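Local coordinates for hypothetical protein Llacc01001955 (PDB 1ZUJ) that probably binds DNA and protects it during oxidative stress, as a dodecameric Dps protein of the ferritin-like family, at residues A[25-34]-A[74-85]. Sequence-based numbering, arbitrary orientation.
Sequences TAGAMLSHVL and ISEQLLDENELV
Leu-34 lays its isobutyl end across Ile-74, its CD2 3.8 Å from Ile-74 CG2, where the first two long helices of the ferritin-like four-helix bundle of a Dps subunit run side by side. Helices 26-34 and 74-80 are near antiparallel here, at 154° with axes 11.4 Å apart, so the start of one lies beside the end of the other. In Ile-74 the ethyl branch sits beside the backbone N, which places CG2 anti to that N and puts the methyl against Leu-34. Leu-78, one turn after Ile-74, meets Leu-34 tip to tip, with Leu-34 CD1 3.8 Å from Leu-78 CD2. Leu-78 also touches Leu-30, whose CD1 comes within 4.0 Å of Leu-78 CD1; Leu-143 of helix 141-165 packs on both of these leucines.

Past the end of helix 54-80 the chain doubles back over Gly-27. The carboxylate of Glu-83 lies beside the bare CA of Gly-27, with Glu-83 OE2 3.9 Å from Gly-27 CA. Thr-25, at the N-cap position, donates from OG1 to the syn lone pair of Glu-83 OE1 at 2.7 Å, and the same oxygen makes a salt bridge with Lys-140. Replacing Glu-83 with an alanine would probably leave Lys-140 without this countercharge and the Thr-25 hydroxyl without its acceptor. Glu-83 OE2 takes a weak bond from Leu-84 N. Next along, Leu-84 sends CD1 over the backbone of the first helical turn, 3.6 Å from Gly-27 O.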
loop_
_atom_site.group_PDB
_atom_site.type_symbol
_atom_site.label_atom_id
_atom_site.label_comp_id
_atom_site.label_asym_id
_atom_site.label_seq_id
_atom_site.Cartn_x
_atom_site.Cartn_y
_atom_site.Cartn_z
ATOM N N THR A 25 11.860 -23.478 -37.902
ATOM C CA THR A 25 10.608 -23.100 -37.248
ATOM C C THR A 25 10.888 -21.858 -36.384
ATOM O O THR A 25 12.042 -21.433 -36.246
ATOM C CB THR A 25 10.019 -24.335 -36.412
ATOM O OG1 THR A 25 8.673 -24.090 -35.989
ATOM C CG2 THR A 25 10.726 -24.569 -35.104
ATOM N N ALA A 26 9.842 -21.275 -35.810
ATOM C CA ALA A 26 10.004 -20.113 -34.945
ATOM C C ALA A 26 10.603 -20.601 -33.641
ATOM O O ALA A 26 11.665 -20.121 -33.223
ATOM C CB ALA A 26 8.675 -19.427 -34.691
ATOM N N GLY A 27 9.934 -21.589 -33.041
ATOM C CA GLY A 27 10.316 -22.151 -31.754
ATOM C C GLY A 27 11.633 -22.905 -31.673
ATOM O O GLY A 27 12.005 -23.384 -30.594
ATOM N N ALA A 28 12.330 -23.020 -32.802
ATOM C CA ALA A 28 13.652 -23.629 -32.840
ATOM C C ALA A 28 14.692 -22.545 -32.707
ATOM O O ALA A 28 15.570 -22.648 -31.850
ATOM C CB ALA A 28 13.869 -24.395 -34.115
ATOM N N MET A 29 14.598 -21.513 -33.552
ATOM C CA MET A 29 15.495 -20.358 -33.441
ATOM C C MET A 29 15.424 -19.830 -32.020
ATOM O O MET A 29 16.449 -19.463 -31.444
ATOM C CB MET A 29 15.154 -19.251 -34.436
ATOM C CG MET A 29 16.229 -19.026 -35.507
ATOM S SD MET A 29 17.759 -18.307 -34.872
ATOM C CE MET A 29 19.011 -18.832 -36.149
ATOM N N LEU A 30 14.214 -19.833 -31.455
ATOM C CA LEU A 30 13.999 -19.449 -30.067
ATOM C C LEU A 30 14.651 -20.421 -29.098
ATOM O O LEU A 30 15.270 -19.999 -28.134
ATOM C CB LEU A 30 12.507 -19.329 -29.753
ATOM C CG LEU A 30 11.852 -18.026 -30.225
ATOM C CD1 LEU A 30 10.345 -18.062 -29.993
ATOM C CD2 LEU A 30 12.474 -16.801 -29.542
ATOM N N SER A 31 14.520 -21.719 -29.333
ATOM C CA SER A 31 15.163 -22.711 -28.457
ATOM C C SER A 31 16.636 -22.356 -28.162
ATOM O O SER A 31 17.188 -22.761 -27.133
ATOM C CB SER A 31 15.059 -24.125 -29.054
ATOM O OG SER A 31 16.175 -24.424 -29.883
ATOM N N HIS A 32 17.255 -21.609 -29.077
ATOM C CA HIS A 32 18.605 -21.073 -28.878
ATOM C C HIS A 32 18.607 -19.829 -27.995
ATOM O O HIS A 32 19.423 -19.718 -27.092
ATOM C CB HIS A 32 19.265 -20.762 -30.222
ATOM C CG HIS A 32 19.204 -21.904 -31.181
ATOM N ND1 HIS A 32 20.052 -22.986 -31.101
ATOM C CD2 HIS A 32 18.361 -22.159 -32.208
ATOM C CE1 HIS A 32 19.744 -23.851 -32.051
ATOM N NE2 HIS A 32 18.719 -23.375 -32.735
ATOM N N VAL A 33 17.700 -18.897 -28.268
ATOM C CA VAL A 33 17.470 -17.752 -27.385
ATOM C C VAL A 33 17.170 -18.210 -25.954
ATOM O O VAL A 33 17.948 -17.940 -25.045
ATOM C CB VAL A 33 16.325 -16.856 -27.910
ATOM C CG1 VAL A 33 15.899 -15.837 -26.854
ATOM C CG2 VAL A 33 16.750 -16.157 -29.196
ATOM N N LEU A 34 16.055 -18.898 -25.749
ATOM C CA LEU A 34 15.759 -19.470 -24.441
ATOM C C LEU A 34 16.996 -20.111 -23.814
ATOM O O LEU A 34 17.219 -20.019 -22.609
ATOM C CB LEU A 34 14.655 -20.507 -24.557
ATOM C CG LEU A 34 13.273 -19.944 -24.886
ATOM C CD1 LEU A 34 12.657 -20.698 -26.058
ATOM C CD2 LEU A 34 12.338 -19.976 -23.661
ATOM N N ILE A 74 8.475 -16.268 -22.578
ATOM C CA ILE A 74 8.654 -16.738 -23.951
ATOM C C ILE A 74 8.197 -18.187 -24.049
ATOM O O ILE A 74 7.427 -18.553 -24.948
ATOM C CB ILE A 74 10.119 -16.614 -24.372
ATOM C CG1 ILE A 74 10.496 -15.136 -24.535
ATOM C CG2 ILE A 74 10.379 -17.402 -25.656
ATOM C CD1 ILE A 74 9.723 -14.398 -25.619
ATOM N N SER A 75 8.695 -18.994 -23.113
ATOM C CA SER A 75 8.211 -20.348 -22.892
ATOM C C SER A 75 6.684 -20.409 -22.900
ATOM O O SER A 75 6.109 -21.084 -23.735
ATOM C CB SER A 75 8.756 -20.915 -21.575
ATOM O OG SER A 75 10.176 -21.038 -21.596
ATOM N N GLU A 76 6.020 -19.676 -22.013
ATOM C CA GLU A 76 4.563 -19.820 -21.855
ATOM C C GLU A 76 3.791 -19.469 -23.125
ATOM O O GLU A 76 2.623 -19.818 -23.246
ATOM C CB GLU A 76 4.030 -18.994 -20.672
ATOM C CG GLU A 76 4.273 -19.632 -19.312
ATOM C CD GLU A 76 3.041 -19.633 -18.414
ATOM O OE1 GLU A 76 2.438 -20.713 -18.205
ATOM O OE2 GLU A 76 2.698 -18.556 -17.878
ATOM N N GLN A 77 4.439 -18.787 -24.060
ATOM C CA GLN A 77 3.819 -18.422 -25.333
ATOM C C GLN A 77 4.119 -19.437 -26.440
ATOM O O GLN A 77 3.508 -19.380 -27.515
ATOM C CB GLN A 77 4.326 -17.047 -25.771
ATOM C CG GLN A 77 3.254 -16.049 -26.220
ATOM C CD GLN A 77 3.109 -14.899 -25.255
ATOM O OE1 GLN A 77 1.994 -14.444 -25.002
ATOM N NE2 GLN A 77 4.230 -14.430 -24.705
ATOM N N LEU A 78 5.112 -20.298 -26.191
ATOM C CA LEU A 78 5.347 -21.522 -26.969
ATOM C C LEU A 78 4.436 -22.654 -26.463
ATOM O O LEU A 78 3.495 -23.019 -27.159
ATOM C CB LEU A 78 6.821 -21.946 -26.917
ATOM C CG LEU A 78 7.832 -21.342 -27.903
ATOM C CD1 LEU A 78 7.240 -20.306 -28.848
ATOM C CD2 LEU A 78 9.017 -20.738 -27.162
ATOM N N LEU A 79 4.689 -23.208 -25.273
ATOM C CA LEU A 79 3.740 -24.158 -24.676
ATOM C C LEU A 79 2.316 -23.825 -25.132
ATOM O O LEU A 79 1.541 -24.720 -25.484
ATOM C CB LEU A 79 3.815 -24.183 -23.128
ATOM C CG LEU A 79 2.589 -23.783 -22.259
ATOM C CD1 LEU A 79 1.426 -24.789 -22.282
ATOM C CD2 LEU A 79 3.016 -23.552 -20.807
ATOM N N ASP A 80 1.979 -22.538 -25.126
ATOM C CA ASP A 80 0.651 -22.093 -25.544
ATOM C C ASP A 80 0.397 -22.317 -27.044
ATOM O O ASP A 80 -0.644 -22.845 -27.408
ATOM C CB ASP A 80 0.426 -20.618 -25.157
ATOM C CG ASP A 80 -0.319 -20.453 -23.815
ATOM O OD1 ASP A 80 -0.135 -21.284 -22.884
ATOM O OD2 ASP A 80 -1.102 -19.498 -23.615
ATOM N N GLU A 81 1.338 -21.913 -27.897
ATOM C CA GLU A 81 1.268 -22.174 -29.350
ATOM C C GLU A 81 1.764 -23.596 -29.722
ATOM O O GLU A 81 2.628 -23.744 -30.600
ATOM C CB GLU A 81 2.089 -21.117 -30.123
ATOM C CG GLU A 81 1.365 -19.788 -30.356
ATOM C CD GLU A 81 0.816 -19.626 -31.769
ATOM O OE1 GLU A 81 1.254 -20.362 -32.672
ATOM O OE2 GLU A 81 -0.062 -18.759 -31.985
ATOM N N ASN A 82 1.187 -24.624 -29.085
ATOM C CA ASN A 82 1.760 -25.989 -29.032
ATOM C C ASN A 82 3.106 -26.197 -29.750
ATOM O O ASN A 82 3.145 -26.743 -30.852
ATOM C CB ASN A 82 0.745 -27.040 -29.516
ATOM C CG ASN A 82 1.117 -28.452 -29.070
ATOM O OD1 ASN A 82 0.348 -29.128 -28.378
ATOM N ND2 ASN A 82 2.315 -28.894 -29.448
ATOM N N GLU A 83 4.193 -25.766 -29.111
ATOM C CA GLU A 83 5.543 -25.942 -29.647
ATOM C C GLU A 83 6.491 -26.503 -28.587
ATOM O O GLU A 83 6.172 -26.538 -27.400
ATOM C CB GLU A 83 6.082 -24.620 -30.207
ATOM C CG GLU A 83 5.959 -24.480 -31.722
ATOM C CD GLU A 83 7.262 -24.744 -32.486
ATOM O OE1 GLU A 83 7.342 -24.292 -33.650
ATOM O OE2 GLU A 83 8.199 -25.399 -31.953
ATOM N N LEU A 84 7.654 -26.961 -29.032
ATOM C CA LEU A 84 8.659 -27.491 -28.121
ATOM C C LEU A 84 9.355 -26.336 -27.409
ATOM O O LEU A 84 9.528 -25.255 -27.980
ATOM C CB LEU A 84 9.674 -28.414 -28.854
ATOM C CG LEU A 84 11.116 -28.019 -29.291
ATOM C CD1 LEU A 84 11.151 -26.897 -30.356
ATOM C CD2 LEU A 84 12.058 -27.683 -28.109
ATOM N N VAL A 85 9.740 -26.577 -26.158
ATOM C CA VAL A 85 10.549 -25.637 -25.389
ATOM C C VAL A 85 11.619 -26.428 -24.648
ATOM O O VAL A 85 11.308 -27.420 -23.996
ATOM C CB VAL A 85 9.687 -24.835 -24.349
ATOM C CG1 VAL A 85 10.549 -23.904 -23.503
ATOM C CG2 VAL A 85 8.596 -24.034 -25.048
#